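Local coordinates for transmembrane protein (Bartonella henselae, PDB 3PAM) that probably takes part in ABC-type oligopeptide transport as an extracellular solute-binding protein of family 5, at residues A[6-11]-A[141-146]. Residues are numbered along the deposited sequence; the frame is centred on the assembly and turned at random.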
loop_
_atom_site.group_PDB
_atom_site.type_symbol
_atom_site.label_atom_id
_atom_site.label_comp_id
_atom_site.label_asym_id
_atom_site.label_seq_id
_atom_site.Cartn_x
_atom_site.Cartn_y
_atom_site.Cartn_z
HETATM N N MSE A 6 4.114 5.970 -6.259
HETATM C CA MSE A 6 2.754 6.478 -6.102
HETATM C C MSE A 6 1.803 5.364 -5.702
HETATM O O MSE A 6 1.956 4.223 -6.137
HETATM C CB MSE A 6 2.275 7.155 -7.391
HETATM C CG MSE A 6 0.807 7.601 -7.377
HETATM SE SE MSE A 6 0.161 8.250 -9.109
HETATM C CE MSE A 6 1.162 7.079 -10.263
ATOM N N GLY A 7 0.825 5.700 -4.870
ATOM C CA GLY A 7 -0.180 4.728 -4.464
ATOM C C GLY A 7 -1.374 5.308 -3.750
ATOM O O GLY A 7 -1.401 6.504 -3.434
ATOM N N PHE A 8 -2.382 4.461 -3.524
ATOM C CA PHE A 8 -3.398 4.747 -2.531
ATOM C C PHE A 8 -2.739 4.465 -1.204
ATOM O O PHE A 8 -2.108 3.427 -1.028
ATOM C CB PHE A 8 -4.634 3.850 -2.692
ATOM C CG PHE A 8 -5.572 4.284 -3.786
ATOM C CD1 PHE A 8 -6.306 5.450 -3.668
ATOM C CD2 PHE A 8 -5.739 3.509 -4.916
ATOM C CE1 PHE A 8 -7.178 5.847 -4.682
ATOM C CE2 PHE A 8 -6.604 3.895 -5.925
ATOM C CZ PHE A 8 -7.324 5.064 -5.812
ATOM N N VAL A 9 -2.860 5.401 -0.276
ATOM C CA VAL A 9 -2.262 5.217 1.035
ATOM C C VAL A 9 -3.365 4.992 2.050
ATOM O O VAL A 9 -4.265 5.803 2.174
ATOM C CB VAL A 9 -1.402 6.436 1.452
ATOM C CG1 VAL A 9 -0.817 6.241 2.837
ATOM C CG2 VAL A 9 -0.311 6.684 0.439
ATOM N N PHE A 10 -3.288 3.863 2.746
ATOM C CA PHE A 10 -4.180 3.546 3.866
ATOM C C PHE A 10 -3.731 4.323 5.064
ATOM O O PHE A 10 -2.619 4.146 5.526
ATOM C CB PHE A 10 -4.073 2.061 4.233
ATOM C CG PHE A 10 -4.679 1.144 3.226
ATOM C CD1 PHE A 10 -6.066 1.018 3.138
ATOM C CD2 PHE A 10 -3.880 0.397 2.376
ATOM C CE1 PHE A 10 -6.638 0.196 2.208
ATOM C CE2 PHE A 10 -4.463 -0.458 1.423
ATOM C CZ PHE A 10 -5.844 -0.542 1.341
ATOM N N ASN A 11 -4.583 5.187 5.593
ATOM C CA ASN A 11 -4.282 5.710 6.898
ATOM C C ASN A 11 -4.551 4.654 7.954
ATOM O O ASN A 11 -5.664 4.503 8.449
ATOM C CB ASN A 11 -5.022 6.984 7.205
ATOM C CG ASN A 11 -4.526 7.616 8.471
ATOM O OD1 ASN A 11 -3.561 7.141 9.063
ATOM N ND2 ASN A 11 -5.175 8.677 8.903
ATOM N N GLU A 141 -9.148 12.265 -8.925
ATOM C CA GLU A 141 -10.577 12.056 -8.708
ATOM C C GLU A 141 -11.076 10.956 -9.627
ATOM O O GLU A 141 -11.751 10.046 -9.171
ATOM C CB GLU A 141 -11.354 13.344 -8.926
ATOM C CG GLU A 141 -12.853 13.174 -8.941
ATOM C CD GLU A 141 -13.554 14.461 -9.294
ATOM O OE1 GLU A 141 -13.344 14.996 -10.422
ATOM O OE2 GLU A 141 -14.319 14.946 -8.435
ATOM N N LYS A 142 -10.711 11.013 -10.908
ATOM C CA LYS A 142 -11.078 9.929 -11.831
ATOM C C LYS A 142 -10.619 8.567 -11.308
ATOM O O LYS A 142 -11.398 7.622 -11.306
ATOM C CB LYS A 142 -10.518 10.152 -13.232
ATOM C CG LYS A 142 -11.203 11.236 -14.074
ATOM C CD LYS A 142 -10.421 11.420 -15.365
ATOM C CE LYS A 142 -11.126 12.361 -16.350
ATOM N NZ LYS A 142 -11.227 13.763 -15.823
ATOM N N VAL A 143 -9.369 8.469 -10.851
ATOM C CA VAL A 143 -8.825 7.185 -10.407
ATOM C C VAL A 143 -9.533 6.708 -9.132
ATOM O O VAL A 143 -9.833 5.518 -8.977
ATOM C CB VAL A 143 -7.289 7.246 -10.165
ATOM C CG1 VAL A 143 -6.767 5.943 -9.531
ATOM C CG2 VAL A 143 -6.559 7.517 -11.454
ATOM N N ALA A 144 -9.791 7.653 -8.232
ATOM C CA ALA A 144 -10.470 7.374 -6.984
ATOM C C ALA A 144 -11.923 6.937 -7.235
ATOM O O ALA A 144 -12.456 6.087 -6.517
ATOM C CB ALA A 144 -10.403 8.573 -6.055
ATOM N N LEU A 145 -12.541 7.513 -8.258
ATOM C CA LEU A 145 -13.923 7.208 -8.616
ATOM C C LEU A 145 -14.029 5.823 -9.215
ATOM O O LEU A 145 -14.995 5.105 -8.962
ATOM C CB LEU A 145 -14.456 8.255 -9.584
ATOM C CG LEU A 145 -14.863 9.612 -9.001
ATOM C CD1 LEU A 145 -15.052 10.618 -10.125
ATOM C CD2 LEU A 145 -16.142 9.464 -8.155
ATOM N N ALA A 146 -13.026 5.439 -9.994
ATOM C CA ALA A 146 -12.917 4.069 -10.485
ATOM C C ALA A 146 -12.735 3.080 -9.328
ATOM O O ALA A 146 -13.322 2.010 -9.324
ATOM C CB ALA A 146 -11.757 3.963 -11.473
#
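Phe8 meets Val143 and Ala144 with the far end of its ring, and this one aromatic side chain carries the whole contact from the strand side. Its CZ lies 3.9 Å from CG1 of Val143, the shortest approach, and the methyl comes in obliquely to the ring. On the neighbouring residue the backbone takes part: the CA of Ala144 sits 4.1 Å from Phe8 CZ, near the ring plane and so at its edge, while Ala144 CB is 4.4 Å from Phe8 CE1. With Phe8 CG anti to its own carbonyl carbon (chi1 -79°), the ring extends from the strand so that CZ reaches the helix at Val143 CG1 and Ala144 CA, and the CB bonds of both Phe8 and Val143 head toward the opposing segment. The nearest CA atoms, those of Phe8 and Ala144, are 8.8 Å apart, and the Phe8 ring spans most of that gap. The contact is apolar and small, burying 94 Å² in all, yet all three residues are buried. It joins a central strand of the mixed sheet, 5-10, to helix 138-152, which follows strand 130-135 and leads into the parallel edge strand 157-162, the helix of a beta-alpha-beta crossover. Ile253 and the side chains of Met179 and Ile181 on the two flanking strands also touch Phe8, and Phe147, one turn further along the helix from Val143, meets its ring with the planes at about 35°. The helix's other flank is looser: Leu145 points away from the strand and is exposed, as is Lys142, which makes no contact with segment 6-11.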